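Local coordinates for protein rutinosidase (Aspergillus niger, PDB 6I1A) that cleaves rutinose from flavonoid glycosides such as rutin, and as a family 5 glycoside hydrolase may also act as an exo-1,3-beta-glucanase, at residues A[19-24]-A[331-336]; A[32-37]-A[336-341]. All blocks are in the same frame, centred on the assembly; numbering follows the deposited sequence.

Interaction 1: A[19-24]-A[331-336]. With EDO (1,2-ethanediol), chain L.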
loop_
_atom_site.group_PDB
_atom_site.type_symbol
_atom_site.label_atom_id
_atom_site.label_comp_id
_atom_site.label_asym_id
_atom_site.label_seq_id
_atom_site.Cartn_x
_atom_site.Cartn_y
_atom_site.Cartn_z
ATOM N N THR A 19 16.260 16.113 18.211
ATOM C CA THR A 19 16.896 17.326 17.636
ATOM C C THR A 19 17.981 16.960 16.629
ATOM O O THR A 19 18.337 17.824 15.791
ATOM C CB THR A 19 17.406 18.228 18.759
ATOM O OG1 THR A 19 18.415 17.592 19.529
ATOM C CG2 THR A 19 16.259 18.643 19.645
ATOM N N PHE A 20 18.583 15.791 16.738
ATOM C CA PHE A 20 19.715 15.381 15.868
ATOM C C PHE A 20 19.195 15.179 14.454
ATOM O O PHE A 20 18.163 14.548 14.220
ATOM C CB PHE A 20 20.322 14.109 16.441
ATOM C CG PHE A 20 21.452 13.552 15.621
ATOM C CD1 PHE A 20 22.729 14.042 15.756
ATOM C CD2 PHE A 20 21.219 12.552 14.691
ATOM C CE1 PHE A 20 23.778 13.559 14.975
ATOM C CE2 PHE A 20 22.265 12.052 13.933
ATOM C CZ PHE A 20 23.541 12.546 14.079
ATOM N N LYS A 21 19.964 15.643 13.485
ATOM C CA LYS A 21 19.732 15.418 12.046
ATOM C C LYS A 21 21.028 14.898 11.440
ATOM O O LYS A 21 22.110 15.319 11.809
ATOM C CB LYS A 21 19.321 16.684 11.350
ATOM C CG LYS A 21 17.965 17.208 11.833
ATOM C CD LYS A 21 16.851 17.034 10.865
ATOM C CE LYS A 21 15.774 18.092 11.014
ATOM N NZ LYS A 21 14.426 17.516 10.849
ATOM N N GLY A 22 20.911 13.926 10.555
ATOM C CA GLY A 22 22.105 13.486 9.845
ATOM C C GLY A 22 21.778 12.671 8.632
ATOM O O GLY A 22 20.763 11.984 8.575
ATOM N N ASN A 23 22.643 12.772 7.608
ATOM C CA ASN A 23 22.578 11.925 6.396
ATOM C C ASN A 23 23.702 10.909 6.527
ATOM O O ASN A 23 24.873 11.263 6.769
ATOM C CB ASN A 23 22.699 12.745 5.103
ATOM C CG ASN A 23 21.516 13.693 4.908
ATOM O OD1 ASN A 23 20.470 13.515 5.500
ATOM N ND2 ASN A 23 21.708 14.695 4.055
ATOM N N GLY A 24 23.328 9.663 6.378
ATOM C CA GLY A 24 24.214 8.533 6.594
ATOM C C GLY A 24 24.254 7.551 5.457
ATOM O O GLY A 24 23.646 7.701 4.381
ATOM N N PHE A 331 11.032 15.868 7.006
ATOM C CA PHE A 331 9.874 15.255 7.691
ATOM C C PHE A 331 10.321 14.238 8.741
ATOM O O PHE A 331 9.403 13.725 9.479
ATOM C CB PHE A 331 8.944 14.610 6.691
ATOM C CG PHE A 331 8.340 15.632 5.766
ATOM C CD1 PHE A 331 7.467 16.580 6.252
ATOM C CD2 PHE A 331 8.635 15.617 4.423
ATOM C CE1 PHE A 331 6.969 17.557 5.399
ATOM C CE2 PHE A 331 8.113 16.581 3.583
ATOM C CZ PHE A 331 7.263 17.516 4.076
ATOM N N SER A 332 11.597 13.968 8.860
ATOM C CA SER A 332 12.116 13.049 9.881
ATOM C C SER A 332 13.522 13.515 10.240
ATOM O O SER A 332 13.913 14.672 9.917
ATOM C CB SER A 332 11.986 11.617 9.399
ATOM O OG SER A 332 12.333 11.385 8.048
ATOM N N GLN A 333 14.345 12.688 10.874
ATOM C CA GLN A 333 15.661 13.138 11.342
ATOM C C GLN A 333 16.807 12.857 10.369
ATOM O O GLN A 333 17.927 12.889 10.776
ATOM C CB GLN A 333 15.979 12.537 12.714
ATOM C CG GLN A 333 14.868 12.690 13.743
ATOM C CD GLN A 333 14.456 14.125 13.944
ATOM O OE1 GLN A 333 15.332 14.987 14.194
ATOM N NE2 GLN A 333 13.189 14.373 13.859
ATOM N N GLY A 334 16.503 12.468 9.168
ATOM C CA GLY A 334 17.518 12.103 8.190
ATOM C C GLY A 334 17.341 10.675 7.741
ATOM O O GLY A 334 16.270 10.088 7.909
ATOM N N SER A 335 18.378 10.144 7.149
ATOM C CA SER A 335 18.298 8.846 6.488
ATOM C C SER A 335 19.689 8.237 6.357
ATOM O O SER A 335 20.689 8.955 6.402
ATOM C CB SER A 335 17.606 8.955 5.144
ATOM O OG SER A 335 18.352 9.837 4.280
ATOM N N SER A 336 19.696 6.946 6.074
ATOM C CA SER A 336 20.939 6.247 5.710
ATOM C C SER A 336 20.691 5.354 4.510
ATOM O O SER A 336 19.831 4.482 4.515
ATOM C CB SER A 336 21.609 5.458 6.859
ATOM O OG SER A 336 20.729 4.659 7.589
HETATM C C1 EDO L . 25.425 13.268 2.242
HETATM O O1 EDO L . 26.032 12.432 1.350
HETATM C C2 EDO L . 24.844 14.479 1.650
HETATM O O2 EDO L . 24.082 15.169 2.666
HETATM O O HOH W 1 18.041 12.533 4.710
HETATM O O HOH W 2 20.534 8.580 3.103
#
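Gly-22 and Gly-24 run beside Gly-334 and Ser-336 as two parallel strands, 22-24 and 334-336, whose axes come within 4.6 Å and diverge by 13°. Gly-22 N donates to Gln-333 O, Ser-335 N returns a weak bond to Gly-22 O at 3.3 Å, and Gly-24 N donates to Ser-335 O at 2.7 Å. Gly-334, at positive phi, brings its CA to 3.3 Å from Gly-22 O in a CA-H...O contact. Just before the strands, the chain of Lys-21 is bent at chi2 and chi4 and crosses that of Gln-333 at about a right angle. The bends bring NZ to Ser-332 O (3.0 Å), tilted from the carbonyl plane, and NZ also bonds to Ser-329 O. On the face turned to helix 317-331, Asn-23 and Ser-335 meet through a water that donates to Asn-23 OD1 and accepts from Ser-335 OG, 2.7 Å in each case; a second water donates to the same hydroxyl. The amide ND2 of Asn-23 instead points almost straight (173°) at O2 of an ethanediol, probably from the crystallisation liquor. On the other face, Ser-336 OG bonds to Gly-302 O of the adjoining strand. In the eight-stranded barrel this pairing joins the first strand to the last. The closure thus rests chiefly on backbone bonds, reinforced by one ammonium gripped by two carbonyls and by water-bridged polar groups.

Interaction 2: A[32-37]-A[336-341]. With EDO (1,2-ethanediol), chain M; EDO (1,2-ethanediol), chain U.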
loop_
_atom_site.group_PDB
_atom_site.type_symbol
_atom_site.label_atom_id
_atom_site.label_comp_id
_atom_site.label_asym_id
_atom_site.label_seq_id
_atom_site.Cartn_x
_atom_site.Cartn_y
_atom_site.Cartn_z
ATOM N N GLU A 32 27.495 -8.817 7.228
ATOM C CA GLU A 32 26.418 -9.741 6.872
ATOM C C GLU A 32 26.397 -9.847 5.348
ATOM O O GLU A 32 26.586 -8.768 4.709
ATOM C CB GLU A 32 25.080 -9.248 7.437
ATOM C CG GLU A 32 24.660 -7.814 7.082
ATOM C CD GLU A 32 23.980 -7.598 5.753
ATOM O OE1 GLU A 32 24.202 -6.545 5.163
ATOM O OE2 GLU A 32 23.145 -8.460 5.367
ATOM N N GLN A 33 26.140 -11.013 4.821
ATOM C CA GLN A 33 26.371 -11.236 3.353
ATOM C C GLN A 33 25.018 -11.437 2.674
ATOM O O GLN A 33 24.137 -12.117 3.216
ATOM C CB GLN A 33 27.253 -12.475 3.123
ATOM C CG GLN A 33 28.513 -12.491 3.986
ATOM C CD GLN A 33 29.312 -11.232 3.898
ATOM O OE1 GLN A 33 29.445 -10.564 2.845
ATOM N NE2 GLN A 33 29.921 -10.839 5.015
ATOM N N GLU A 34 24.901 -10.890 1.435
ATOM C CA GLU A 34 23.699 -11.079 0.623
ATOM C C GLU A 34 24.114 -11.224 -0.860
ATOM O O GLU A 34 24.995 -10.508 -1.280
ATOM C CB GLU A 34 22.766 -9.863 0.742
ATOM C CG GLU A 34 22.356 -9.564 2.190
ATOM C CD GLU A 34 21.512 -8.306 2.342
ATOM O OE1 GLU A 34 20.708 -8.034 1.395
ATOM O OE2 GLU A 34 21.700 -7.593 3.318
ATOM N N SER A 35 23.380 -12.052 -1.561
ATOM C CA SER A 35 23.699 -12.401 -2.974
ATOM C C SER A 35 23.721 -11.173 -3.874
ATOM O O SER A 35 24.588 -11.107 -4.749
ATOM C CB SER A 35 22.743 -13.414 -3.484
ATOM O OG SER A 35 21.419 -12.927 -3.628
ATOM N N THR A 36 22.828 -10.200 -3.714
ATOM C CA THR A 36 22.712 -9.099 -4.681
ATOM C C THR A 36 23.830 -8.072 -4.554
ATOM O O THR A 36 24.044 -7.279 -5.479
ATOM C CB THR A 36 21.339 -8.455 -4.500
ATOM O OG1 THR A 36 21.183 -8.087 -3.128
ATOM C CG2 THR A 36 20.254 -9.411 -4.905
ATOM N N ILE A 37 24.481 -7.957 -3.389
ATOM C CA ILE A 37 25.377 -6.800 -3.137
ATOM C C ILE A 37 26.700 -6.900 -3.915
ATOM O O ILE A 37 27.275 -5.898 -4.317
ATOM C CB ILE A 37 25.629 -6.661 -1.616
ATOM C CG1 ILE A 37 24.278 -6.330 -0.978
ATOM C CG2 ILE A 37 26.701 -5.609 -1.362
ATOM C CD1 ILE A 37 24.299 -6.285 0.563
ATOM N N SER A 336 19.696 6.946 6.074
ATOM C CA SER A 336 20.939 6.247 5.710
ATOM C C SER A 336 20.691 5.354 4.510
ATOM O O SER A 336 19.831 4.482 4.515
ATOM C CB SER A 336 21.609 5.458 6.859
ATOM O OG SER A 336 20.729 4.659 7.589
ATOM N N TYR A 337 21.442 5.595 3.434
ATOM C CA TYR A 337 21.254 4.927 2.139
ATOM C C TYR A 337 21.758 3.505 2.206
ATOM O O TYR A 337 22.763 3.203 2.869
ATOM C CB TYR A 337 22.044 5.706 1.071
ATOM C CG TYR A 337 21.578 5.438 -0.329
ATOM C CD1 TYR A 337 20.546 6.167 -0.859
ATOM C CD2 TYR A 337 22.134 4.444 -1.104
ATOM C CE1 TYR A 337 20.096 5.939 -2.139
ATOM C CE2 TYR A 337 21.639 4.153 -2.388
ATOM C CZ TYR A 337 20.601 4.904 -2.881
ATOM O OH TYR A 337 20.103 4.649 -4.140
ATOM N N TRP A 338 21.087 2.619 1.482
ATOM C CA TRP A 338 21.546 1.229 1.274
ATOM C C TRP A 338 22.165 1.210 -0.117
ATOM O O TRP A 338 21.389 1.212 -1.074
ATOM C CB TRP A 338 20.422 0.200 1.386
ATOM C CG TRP A 338 20.948 -1.204 1.418
ATOM C CD1 TRP A 338 21.285 -2.036 0.393
ATOM C CD2 TRP A 338 21.315 -1.899 2.632
ATOM N NE1 TRP A 338 21.779 -3.218 0.885
ATOM C CE2 TRP A 338 21.816 -3.147 2.255
ATOM C CE3 TRP A 338 21.200 -1.610 4.005
ATOM C CZ2 TRP A 338 22.215 -4.125 3.176
ATOM C CZ3 TRP A 338 21.620 -2.554 4.908
ATOM C CH2 TRP A 338 22.108 -3.783 4.508
ATOM N N THR A 339 23.483 1.143 -0.271
ATOM C CA THR A 339 24.527 0.925 0.738
ATOM C C THR A 339 25.812 1.581 0.275
ATOM O O THR A 339 25.904 2.084 -0.896
ATOM C CB THR A 339 24.648 -0.576 0.973
ATOM O OG1 THR A 339 25.610 -0.836 2.006
ATOM C CG2 THR A 339 25.043 -1.370 -0.254
ATOM N N ALA A 340 26.848 1.623 1.112
ATOM C CA ALA A 340 28.091 2.327 0.781
ATOM C C ALA A 340 28.743 1.744 -0.474
ATOM O O ALA A 340 29.152 2.570 -1.357
ATOM C CB ALA A 340 29.044 2.208 1.949
ATOM N N LYS A 341 28.867 0.445 -0.560
ATOM C CA LYS A 341 29.661 -0.223 -1.607
ATOM C C LYS A 341 28.836 -1.367 -2.144
ATOM O O LYS A 341 28.486 -2.267 -1.408
ATOM C CB LYS A 341 30.965 -0.696 -0.959
ATOM C CG LYS A 341 32.189 -0.634 -1.822
ATOM C CD LYS A 341 33.375 -0.490 -0.908
ATOM C CE LYS A 341 34.635 -0.362 -1.670
ATOM N NZ LYS A 341 35.743 -0.876 -0.863
HETATM C C1 EDO M . 24.478 -13.148 -7.586
HETATM O O1 EDO M . 25.404 -13.012 -8.661
HETATM C C2 EDO M . 23.626 -11.927 -7.522
HETATM O O2 EDO M . 24.291 -10.689 -7.474
HETATM C C1 EDO U . 17.930 -5.457 -3.530
HETATM O O1 EDO U . 17.782 -6.514 -4.476
HETATM C C2 EDO U . 19.329 -4.888 -3.440
HETATM O O2 EDO U . 20.251 -5.650 -2.609
HETATM O O HOH W 3 20.697 -5.630 -0.097
#
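The six-membered ring end of the Trp-338 indole meets Glu-32, Glu-34 and Ile-37 in a buried contact of mixed polar and apolar character at the C-terminal end of the barrel strands, the end that holds the active site in family 5 glycoside hydrolases. Trp-338 lies at the C-terminal end of the last strand, and segment 32-37 belongs to the loop between the first strand and helix 39-45. With CG anti to the backbone N (chi1 -170°), the indole extends toward this loop. Glu-32 OE1 lies at the ring edge, near its plane, 3.5 Å from Trp-338 CH2, and also accepts from Gly-29 N. Glu-34 OE2 approaches Trp-338 CZ2 obliquely at 3.5 Å, its carboxylate turned 30° from the ring. Between the two acids, Glu-32 OE2 and Glu-34 OE2 are only 2.7 Å apart. Ile-37 crosses the indole at about a right angle, placing CD1 at the ring edge, 4.0 Å from Trp-338 CZ2, while its other branch, CG2, rests 3.8 Å from Lys-341 O. A water donates to Glu-34 OE1 (2.8 Å) and accepts a weak bond from Trp-338 NE1; it also meets O2 of an ethanediol that is hydrogen-bonded to Thr-36 OG1. The peptide bond between Trp-338 and Thr-339 is cis, as commonly found at the end of this strand in related enzymes, and Thr-339 CB packs over one indole face, toward its rim. The close carboxylate oxygens are consistent with a proton held by one acid; the C-H edge of the indole, partly positive, probably suits Glu-32 OE1, while Glu-34 is also served by the water on OE1.

From the N terminus, the chain enters interaction 1 with segment 19-24, continues through strand 22-26 and reaches the loop segment 32-37 of interaction 2. It then builds the rest of the barrel before returning, first as 331-336 and then as 336-341. Each contact therefore closes a loop of about 300 residues, and because the segments alternate the two loops cross rather than nest. Ser-336 belongs to both, and a probable hydrogen bond from Tyr-337 N to Gly-24 O (3.2 Å) carries the strand pairing from one into the other. Interaction 1 joins the first and last barrel strands; interaction 2, its centre about 20 Å from that of interaction 1, ties together the segments running on from them.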